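Long-range contacts in type I site-specific restriction-modification system, R (Restriction) subunit (Vibrio vulnificus, PDB 3H1T), which probably serves as the ATP-driven, DNA-binding motor and restriction subunit of a type I restriction enzyme, this chain being its N-terminal part: residues A[375-380]-A[553-558]; A[424-429]-A[457-462]; A[440-445]-A[520-525]. All blocks are in the same frame, centred on the assembly; numbering follows the deposited sequence.

Contact 1 of 3, residues A[375-380]-A[553-558]; sequences RVHRVI and NIIDYT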
loop_
_atom_site.group_PDB
_atom_site.type_symbol
_atom_site.label_atom_id
_atom_site.label_comp_id
_atom_site.label_asym_id
_atom_site.label_seq_id
_atom_site.Cartn_x
_atom_site.Cartn_y
_atom_site.Cartn_z
ATOM N N ARG A 375 13.655 -8.059 9.251
ATOM C CA ARG A 375 14.674 -8.098 10.294
ATOM C C ARG A 375 15.723 -7.055 9.944
ATOM O O ARG A 375 16.093 -6.914 8.779
ATOM C CB ARG A 375 15.376 -9.458 10.360
ATOM C CG ARG A 375 14.612 -10.549 11.057
ATOM C CD ARG A 375 13.496 -11.089 10.192
ATOM N NE ARG A 375 12.622 -11.992 10.939
ATOM C CZ ARG A 375 12.983 -13.192 11.389
ATOM N NH1 ARG A 375 14.211 -13.659 11.168
ATOM N NH2 ARG A 375 12.118 -13.922 12.084
ATOM N N VAL A 376 16.196 -6.306 10.930
ATOM C CA VAL A 376 17.233 -5.341 10.648
ATOM C C VAL A 376 18.560 -5.831 11.223
ATOM O O VAL A 376 18.632 -6.283 12.363
ATOM C CB VAL A 376 16.942 -3.947 11.245
ATOM C CG1 VAL A 376 18.110 -3.018 10.929
ATOM C CG2 VAL A 376 15.657 -3.381 10.685
ATOM N N HIS A 377 19.602 -5.773 10.404
ATOM C CA HIS A 377 20.943 -6.167 10.809
ATOM C C HIS A 377 21.774 -4.935 10.522
ATOM O O HIS A 377 22.125 -4.663 9.371
ATOM C CB HIS A 377 21.450 -7.342 9.973
ATOM C CG HIS A 377 20.567 -8.550 10.025
ATOM N ND1 HIS A 377 20.214 -9.164 11.206
ATOM C CD2 HIS A 377 19.974 -9.264 9.039
ATOM C CE1 HIS A 377 19.442 -10.206 10.946
ATOM N NE2 HIS A 377 19.282 -10.289 9.638
ATOM N N ARG A 378 22.031 -4.157 11.566
ATOM C CA ARG A 378 22.816 -2.936 11.468
ATOM C C ARG A 378 24.277 -3.389 11.583
ATOM O O ARG A 378 24.624 -4.182 12.469
ATOM C CB ARG A 378 22.418 -2.004 12.623
ATOM C CG ARG A 378 22.835 -0.553 12.499
ATOM C CD ARG A 378 21.719 0.392 12.983
ATOM N NE ARG A 378 20.976 -0.110 14.138
ATOM C CZ ARG A 378 21.515 -0.320 15.336
ATOM N NH1 ARG A 378 22.802 -0.067 15.537
ATOM N NH2 ARG A 378 20.777 -0.797 16.335
ATOM N N VAL A 379 25.123 -2.922 10.673
ATOM C CA VAL A 379 26.526 -3.294 10.699
ATOM C C VAL A 379 27.390 -2.056 10.769
ATOM O O VAL A 379 27.398 -1.255 9.836
ATOM C CB VAL A 379 26.926 -4.066 9.444
ATOM C CG1 VAL A 379 28.360 -4.563 9.587
ATOM C CG2 VAL A 379 25.967 -5.216 9.230
ATOM N N ILE A 380 28.115 -1.883 11.867
ATOM C CA ILE A 380 28.963 -0.717 11.982
ATOM C C ILE A 380 30.442 -1.098 11.958
ATOM O O ILE A 380 30.860 -2.152 12.462
ATOM C CB ILE A 380 28.662 0.093 13.279
ATOM C CG1 ILE A 380 29.458 1.401 13.267
ATOM C CG2 ILE A 380 29.083 -0.697 14.509
ATOM C CD1 ILE A 380 29.053 2.374 12.183
ATOM N N ASN A 553 15.141 -9.335 4.992
ATOM C CA ASN A 553 16.207 -8.724 5.784
ATOM C C ASN A 553 16.629 -7.381 5.232
ATOM O O ASN A 553 16.629 -7.170 4.028
ATOM C CB ASN A 553 17.472 -9.606 5.786
ATOM C CG ASN A 553 17.219 -10.998 6.244
ATOM O OD1 ASN A 553 17.012 -11.239 7.431
ATOM N ND2 ASN A 553 17.221 -11.937 5.310
ATOM N N ILE A 554 16.993 -6.480 6.131
ATOM C CA ILE A 554 17.514 -5.184 5.752
ATOM C C ILE A 554 18.890 -5.121 6.402
ATOM O O ILE A 554 19.001 -4.954 7.616
ATOM C CB ILE A 554 16.660 -4.030 6.285
ATOM C CG1 ILE A 554 15.306 -3.986 5.559
ATOM C CG2 ILE A 554 17.391 -2.719 6.086
ATOM C CD1 ILE A 554 14.367 -2.877 6.109
ATOM N N ILE A 555 19.931 -5.333 5.603
ATOM C CA ILE A 555 21.299 -5.272 6.096
ATOM C C ILE A 555 21.757 -3.822 5.886
ATOM O O ILE A 555 21.796 -3.329 4.755
ATOM C CB ILE A 555 22.217 -6.247 5.323
ATOM C CG1 ILE A 555 21.801 -7.703 5.552
ATOM C CG2 ILE A 555 23.633 -6.107 5.807
ATOM C CD1 ILE A 555 20.537 -8.131 4.833
ATOM N N ASP A 556 22.065 -3.134 6.985
ATOM C CA ASP A 556 22.472 -1.719 6.968
ATOM C C ASP A 556 23.970 -1.501 7.237
ATOM O O ASP A 556 24.432 -1.635 8.377
ATOM C CB ASP A 556 21.653 -0.961 8.026
ATOM C CG ASP A 556 21.740 0.549 7.883
ATOM O OD1 ASP A 556 22.488 1.041 7.015
ATOM O OD2 ASP A 556 21.052 1.252 8.650
ATOM N N TYR A 557 24.717 -1.136 6.196
ATOM C CA TYR A 557 26.160 -0.903 6.302
ATOM C C TYR A 557 26.500 0.561 6.519
ATOM O O TYR A 557 27.664 0.903 6.733
ATOM C CB TYR A 557 26.865 -1.401 5.034
ATOM C CG TYR A 557 26.924 -2.909 4.938
ATOM C CD1 TYR A 557 27.738 -3.645 5.802
ATOM C CD2 TYR A 557 26.149 -3.604 4.004
ATOM C CE1 TYR A 557 27.777 -5.026 5.745
ATOM C CE2 TYR A 557 26.178 -5.001 3.943
ATOM C CZ TYR A 557 26.995 -5.701 4.818
ATOM O OH TYR A 557 27.043 -7.065 4.762
ATOM N N THR A 558 25.494 1.426 6.453
ATOM C CA THR A 558 25.721 2.846 6.663
ATOM C C THR A 558 25.968 3.092 8.150
ATOM O O THR A 558 26.657 4.040 8.529
ATOM C CB THR A 558 24.493 3.690 6.216
ATOM O OG1 THR A 558 23.409 3.492 7.133
ATOM C CG2 THR A 558 24.038 3.265 4.833
HETATM O O HOH W 1 18.006 -12.811 9.406
HETATM O O HOH W 2 29.466 -0.473 8.336
#

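Contact 2 of 3, residues A[424-429]-A[457-462]; sequences AFAKHL and RALNNL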
loop_
_atom_site.group_PDB
_atom_site.type_symbol
_atom_site.label_atom_id
_atom_site.label_comp_id
_atom_site.label_asym_id
_atom_site.label_seq_id
_atom_site.Cartn_x
_atom_site.Cartn_y
_atom_site.Cartn_z
ATOM N N ALA A 424 34.872 -4.634 2.430
ATOM C CA ALA A 424 34.486 -5.155 3.743
ATOM C C ALA A 424 33.029 -5.594 3.695
ATOM O O ALA A 424 32.663 -6.672 4.162
ATOM C CB ALA A 424 34.665 -4.085 4.811
ATOM N N PHE A 425 32.206 -4.717 3.134
ATOM C CA PHE A 425 30.780 -4.950 3.002
ATOM C C PHE A 425 30.521 -6.175 2.154
ATOM O O PHE A 425 29.684 -7.015 2.493
ATOM C CB PHE A 425 30.111 -3.741 2.363
ATOM C CG PHE A 425 30.310 -2.471 3.127
ATOM C CD1 PHE A 425 30.744 -2.488 4.450
ATOM C CD2 PHE A 425 30.080 -1.253 2.527
ATOM C CE1 PHE A 425 30.948 -1.295 5.150
ATOM C CE2 PHE A 425 30.285 -0.058 3.226
ATOM C CZ PHE A 425 30.719 -0.081 4.530
ATOM N N ALA A 426 31.251 -6.284 1.050
ATOM C CA ALA A 426 31.082 -7.430 0.161
ATOM C C ALA A 426 31.461 -8.718 0.859
ATOM O O ALA A 426 30.808 -9.739 0.675
ATOM C CB ALA A 426 31.914 -7.266 -1.097
ATOM N N LYS A 427 32.512 -8.682 1.672
ATOM C CA LYS A 427 32.920 -9.893 2.367
ATOM C C LYS A 427 31.850 -10.250 3.392
ATOM O O LYS A 427 31.404 -11.399 3.468
ATOM C CB LYS A 427 34.278 -9.712 3.068
ATOM C CG LYS A 427 34.980 -11.048 3.299
ATOM C CD LYS A 427 35.542 -11.199 4.707
ATOM C CE LYS A 427 36.256 -12.559 4.908
ATOM N NZ LYS A 427 35.326 -13.740 4.978
ATOM N N HIS A 428 31.423 -9.263 4.172
ATOM C CA HIS A 428 30.400 -9.511 5.176
ATOM C C HIS A 428 29.068 -9.990 4.593
ATOM O O HIS A 428 28.438 -10.884 5.152
ATOM C CB HIS A 428 30.180 -8.262 6.017
ATOM C CG HIS A 428 29.108 -8.426 7.039
ATOM N ND1 HIS A 428 27.774 -8.254 6.742
ATOM C CD2 HIS A 428 29.161 -8.823 8.332
ATOM C CE1 HIS A 428 27.050 -8.541 7.809
ATOM N NE2 HIS A 428 27.867 -8.889 8.788
ATOM N N LEU A 429 28.652 -9.416 3.466
ATOM C CA LEU A 429 27.404 -9.823 2.823
ATOM C C LEU A 429 27.506 -11.269 2.322
ATOM O O LEU A 429 26.560 -12.065 2.446
ATOM C CB LEU A 429 27.086 -8.883 1.652
ATOM C CG LEU A 429 25.803 -9.145 0.859
ATOM C CD1 LEU A 429 24.661 -9.364 1.833
ATOM C CD2 LEU A 429 25.508 -7.975 -0.072
ATOM N N ARG A 457 31.747 -6.306 -8.981
ATOM C CA ARG A 457 32.977 -7.047 -9.251
ATOM C C ARG A 457 33.486 -7.751 -8.012
ATOM O O ARG A 457 33.872 -8.920 -8.071
ATOM C CB ARG A 457 34.070 -6.117 -9.774
ATOM C CG ARG A 457 35.393 -6.827 -10.078
ATOM C CD ARG A 457 36.437 -5.893 -10.688
ATOM N NE ARG A 457 35.903 -5.160 -11.832
ATOM C CZ ARG A 457 35.463 -3.905 -11.768
ATOM N NH1 ARG A 457 35.501 -3.249 -10.617
ATOM N NH2 ARG A 457 34.976 -3.310 -12.846
ATOM N N ALA A 458 33.490 -7.040 -6.888
ATOM C CA ALA A 458 33.956 -7.634 -5.644
ATOM C C ALA A 458 33.111 -8.842 -5.275
ATOM O O ALA A 458 33.619 -9.935 -5.055
ATOM C CB ALA A 458 33.903 -6.614 -4.532
ATOM N N LEU A 459 31.807 -8.622 -5.200
ATOM C CA LEU A 459 30.855 -9.664 -4.836
ATOM C C LEU A 459 30.997 -10.866 -5.787
ATOM O O LEU A 459 30.898 -12.021 -5.364
ATOM C CB LEU A 459 29.438 -9.071 -4.896
ATOM C CG LEU A 459 28.519 -8.848 -3.671
ATOM C CD1 LEU A 459 29.297 -8.560 -2.401
ATOM C CD2 LEU A 459 27.573 -7.698 -3.997
ATOM N N ASN A 460 31.235 -10.589 -7.072
ATOM C CA ASN A 460 31.394 -11.648 -8.076
ATOM C C ASN A 460 32.579 -12.532 -7.751
ATOM O O ASN A 460 32.458 -13.751 -7.702
ATOM C CB ASN A 460 31.596 -11.055 -9.472
ATOM C CG ASN A 460 31.977 -12.113 -10.510
ATOM O OD1 ASN A 460 33.110 -12.592 -10.544
ATOM N ND2 ASN A 460 31.026 -12.484 -11.352
ATOM N N ASN A 461 33.727 -11.910 -7.528
ATOM C CA ASN A 461 34.927 -12.659 -7.210
ATOM C C ASN A 461 34.855 -13.384 -5.872
ATOM O O ASN A 461 35.487 -14.420 -5.703
ATOM C CB ASN A 461 36.146 -11.741 -7.240
ATOM C CG ASN A 461 36.389 -11.155 -8.608
ATOM O OD1 ASN A 461 35.880 -11.660 -9.610
ATOM N ND2 ASN A 461 37.177 -10.093 -8.663
ATOM N N LEU A 462 34.098 -12.838 -4.920
ATOM C CA LEU A 462 33.936 -13.477 -3.617
ATOM C C LEU A 462 33.072 -14.728 -3.784
ATOM O O LEU A 462 33.110 -15.637 -2.960
ATOM C CB LEU A 462 33.218 -12.543 -2.641
ATOM C CG LEU A 462 33.901 -11.745 -1.523
ATOM C CD1 LEU A 462 35.270 -12.337 -1.240
ATOM C CD2 LEU A 462 34.010 -10.285 -1.921
#

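Contact 3 of 3, residues A[440-445]-A[520-525]; sequences AKTIVF and NVVLAR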
loop_
_atom_site.group_PDB
_atom_site.type_symbol
_atom_site.label_atom_id
_atom_site.label_comp_id
_atom_site.label_asym_id
_atom_site.label_seq_id
_atom_site.Cartn_x
_atom_site.Cartn_y
_atom_site.Cartn_z
ATOM N N ALA A 440 19.246 -16.334 -2.332
ATOM C CA ALA A 440 18.178 -15.434 -1.920
ATOM C C ALA A 440 18.392 -14.154 -2.732
ATOM O O ALA A 440 19.463 -13.538 -2.648
ATOM C CB ALA A 440 18.292 -15.143 -0.436
ATOM N N LYS A 441 17.395 -13.750 -3.516
ATOM C CA LYS A 441 17.543 -12.554 -4.336
ATOM C C LYS A 441 17.780 -11.337 -3.482
ATOM O O LYS A 441 17.018 -11.057 -2.560
ATOM C CB LYS A 441 16.328 -12.343 -5.224
ATOM C CG LYS A 441 16.258 -13.312 -6.391
ATOM C CD LYS A 441 15.228 -12.850 -7.408
ATOM C CE LYS A 441 14.850 -13.959 -8.400
ATOM N NZ LYS A 441 15.855 -14.272 -9.457
ATOM N N THR A 442 18.838 -10.605 -3.827
ATOM C CA THR A 442 19.298 -9.431 -3.083
ATOM C C THR A 442 19.541 -8.183 -3.932
ATOM O O THR A 442 19.957 -8.288 -5.079
ATOM C CB THR A 442 20.629 -9.772 -2.379
ATOM O OG1 THR A 442 20.438 -10.917 -1.543
ATOM C CG2 THR A 442 21.129 -8.601 -1.559
ATOM N N ILE A 443 19.306 -7.008 -3.357
ATOM C CA ILE A 443 19.531 -5.740 -4.052
ATOM C C ILE A 443 20.437 -4.887 -3.178
ATOM O O ILE A 443 20.153 -4.689 -2.002
ATOM C CB ILE A 443 18.209 -4.944 -4.296
ATOM C CG1 ILE A 443 17.240 -5.757 -5.155
ATOM C CG2 ILE A 443 18.518 -3.638 -5.051
ATOM C CD1 ILE A 443 15.883 -5.106 -5.316
ATOM N N VAL A 444 21.527 -4.372 -3.732
ATOM C CA VAL A 444 22.443 -3.553 -2.940
ATOM C C VAL A 444 22.475 -2.121 -3.442
ATOM O O VAL A 444 22.866 -1.858 -4.574
ATOM C CB VAL A 444 23.889 -4.137 -2.969
ATOM C CG1 VAL A 444 24.819 -3.333 -2.039
ATOM C CG2 VAL A 444 23.866 -5.582 -2.548
ATOM N N PHE A 445 22.061 -1.199 -2.587
ATOM C CA PHE A 445 22.020 0.206 -2.953
ATOM C C PHE A 445 23.322 0.923 -2.632
ATOM O O PHE A 445 23.626 1.207 -1.470
ATOM C CB PHE A 445 20.850 0.878 -2.245
ATOM C CG PHE A 445 19.514 0.426 -2.749
ATOM C CD1 PHE A 445 18.944 1.024 -3.865
ATOM C CD2 PHE A 445 18.864 -0.650 -2.156
ATOM C CE1 PHE A 445 17.743 0.555 -4.392
ATOM C CE2 PHE A 445 17.657 -1.127 -2.675
ATOM C CZ PHE A 445 17.097 -0.520 -3.798
ATOM N N ASN A 520 16.602 -9.914 0.454
ATOM C CA ASN A 520 17.586 -9.080 1.154
ATOM C C ASN A 520 17.645 -7.692 0.545
ATOM O O ASN A 520 17.797 -7.547 -0.657
ATOM C CB ASN A 520 19.014 -9.656 1.084
ATOM C CG ASN A 520 19.158 -10.998 1.766
ATOM O OD1 ASN A 520 18.618 -11.231 2.847
ATOM N ND2 ASN A 520 19.929 -11.883 1.144
ATOM N N VAL A 521 17.532 -6.672 1.380
ATOM C CA VAL A 521 17.614 -5.294 0.922
ATOM C C VAL A 521 18.856 -4.734 1.605
ATOM O O VAL A 521 18.902 -4.619 2.830
ATOM C CB VAL A 521 16.348 -4.491 1.324
ATOM C CG1 VAL A 521 16.590 -2.996 1.115
ATOM C CG2 VAL A 521 15.147 -4.927 0.474
ATOM N N VAL A 522 19.867 -4.384 0.817
ATOM C CA VAL A 522 21.130 -3.905 1.368
ATOM C C VAL A 522 21.488 -2.421 1.188
ATOM O O VAL A 522 21.499 -1.898 0.074
ATOM C CB VAL A 522 22.283 -4.766 0.803
ATOM C CG1 VAL A 522 23.578 -4.449 1.519
ATOM C CG2 VAL A 522 21.936 -6.251 0.953
ATOM N N LEU A 523 21.824 -1.765 2.290
ATOM C CA LEU A 523 22.174 -0.343 2.284
ATOM C C LEU A 523 23.681 -0.036 2.308
ATOM O O LEU A 523 24.365 -0.298 3.297
ATOM C CB LEU A 523 21.517 0.344 3.487
ATOM C CG LEU A 523 19.999 0.414 3.565
ATOM C CD1 LEU A 523 19.589 1.093 4.866
ATOM C CD2 LEU A 523 19.470 1.201 2.387
ATOM N N ALA A 524 24.191 0.531 1.223
ATOM C CA ALA A 524 25.607 0.875 1.154
ATOM C C ALA A 524 25.715 2.269 0.586
ATOM O O ALA A 524 26.597 2.564 -0.208
ATOM C CB ALA A 524 26.356 -0.104 0.269
ATOM N N ARG A 525 24.813 3.131 1.018
ATOM C CA ARG A 525 24.788 4.486 0.521
ATOM C C ARG A 525 24.207 5.455 1.523
ATOM O O ARG A 525 23.590 5.065 2.509
ATOM C CB ARG A 525 23.939 4.541 -0.744
ATOM C CG ARG A 525 22.462 4.387 -0.455
ATOM C CD ARG A 525 21.674 4.417 -1.719
ATOM N NE ARG A 525 22.151 5.492 -2.575
ATOM C CZ ARG A 525 21.356 6.335 -3.213
ATOM N NH1 ARG A 525 20.042 6.226 -3.085
ATOM N NH2 ARG A 525 21.874 7.283 -3.975
#

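Contact 1 of 3, residues A[375-380]-A[553-558]
Arg375 to Val379 and Asn553 to Asp556 pair as neighbouring parallel strands inside the sheet of the C-terminal RecA-like domain, with strand 576-582 bordering the first and strand 518-524 the second. Backbone bonds pass alternately between the two: Arg375 O takes the Ile554 N-H, His377 uses both its N and its O, and Val379 N reaches Asp556 O at 2.7 Å. Val376, Ile554, Arg378 and Asp556 emerge on one face, where the beta-branched Val376 and Ile554 suit an extended chain, helix 561-564 touches Val376, Arg378 and Asp556, and Arg378 forms a salt bridge with Glu579. On the other face the edge of the His377 ring meets the Asn553 amide. With CG beside its backbone N (chi1 -57°), the imidazole swings back along the strand, and its NE2 makes a weak bond of 3.3 Å to Asn553 OD1, the ring and amide planes being 30° apart. A water in the plane of the ring, 2.8 Å from His377 NE2, donates to the same Asn553 OD1, so this oxygen is gripped twice, while the amide nitrogen of Asn553 turns to Asn520. At the far end Val379 lies alongside Tyr557, both side chains pointing the same way, and Val379 CB sits 3.8 Å from Tyr557 CD1. The tyrosine hydroxyl probably bonds His428 ND1 of helix 422-436. Where the strand ends, Asp556 OD1 receives Thr558 OG1 at 2.6 Å and also the Thr558 N-H from above the carboxylate plane, an Asx turn that redirects the chain; a second water joins Val379 O to Tyr557 O there. His377 ND1 meets the Asp578 carboxylate and NE2 is weakly bonded to Asn553 OD1, which may favour a protonated ring.

Contact 2 of 3, residues A[424-429]-A[457-462]
Leu462 reaches from the last turn of helix 449-462 towards Ala426 and Lys427 on helix 422-436. Its CB and CG serve as a stem, the CG still about 4.9 Å from Ala426 CB, and the two methyls then part. CD2 does the touching: it rests 3.8 Å from Ala426 CB and lies almost as close to the backbone beyond it, 4.2 Å from Lys427 N. CD1 turns away from Ala426 toward the aliphatic part of Lys427, whose CG is 4.7 Å off, beyond close contact. Neither torsion of Leu462 is staggered (chi1 -103°), so the exact placing of the methyls deserves caution. Ala426 is the small residue at the centre of the contact. Its CB also meets Ala458 CB at 4.0 Å, methyl against methyl, and small side chains here are consistent with the 9.2 Å separation of the helix axes. Leu459 also lies beside Ala426, but the modelled approach of its CD1 is too short to rest anything on; its CD2 faces Leu429 CD2 at 4.4 Å, on the side nearer the sheet. Lys427 suits the outer side, since its amine can leave the apolar patch and form a salt bridge with Asp431 one turn on. The side chains that meet across the interface are all apolar, and the helices run in broadly the same direction, inclined at -40°. Two such helices, joined through strand 441-446 and lying side by side on one face of a parallel sheet, are characteristic of the alpha/beta layering of a RecA-like helicase domain.

Contact 3 of 3, residues A[440-445]-A[520-525]
Matching first torsions bring Thr442 and Asn520 together: the parallel register already puts both side chains on one face of the sheet, and OG1 of the threonine (chi1 -56°) and CG of the asparagine (chi1 -63°), each beside its own backbone N, then turn the same way, toward the N-terminal side, where they meet. Asn520 ND2 donates to Thr442 OG1 at 2.9 Å, with the oxygen close to the amide plane. Thr442 OG1 in turn gives its proton to Ala440 O, approaching from above that carbonyl plane, while Asn520 OD1 is engaged by Asn553. The threonine methyl points on along the face and packs against Val522 CG2 at 3.5 Å. Next to it Val444 and Val522 lie side by side, CG1 to CG1 at 3.9 Å, beneath Leu429 of helix 422-436. These strands are central members of the parallel sheet in the C-terminal RecA-like domain, where beta-branched residues fill the space between sheet and helices. Ile443 and Phe445 turn their backbone N and O towards strand 518-524, whereas Thr442 and Val444 bond on the other side to Val501, Leu503 and Thr505, in and beside strand 502-505. Phe445 N binds Val522 O at 2.8 Å, and the same carbonyl lies near the plane of the phenyl ring at its edge. On this opposite face, Ile536 of helix 530-537 packs on Phe445 and Val521. Beyond the bond from Ala524 N to Phe445 O, Arg525 lays its aliphatic chain against the phenylalanine, CD 3.7 Å from Phe445 CB, and carries its guanidinium on to Glu532 and Gln507.

Overall arrangement
Contacts 1 and 3 belong to one sheet and are joined directly, since strands 552-556 and 518-524 are neighbours and Asn553 O probably accepts a backbone bond from Val521 N. Contact 3, wholly buried, combines apolar side chains with a buried Asn520-Thr442 bond; contact 1 is also largely buried, yet admits two waters and a histidine. Contact 2 is only partly buried and rests almost entirely on apolar side chains, because helices satisfy their backbone internally whereas strands must do so across the pair. Leu429 ties contact 2 to Val444 and Val522 of contact 3, and His428 ties it to Tyr557 of contact 1. Helix 422-436 thereby covers one face of the sheet, with helix 449-462 packed beside it.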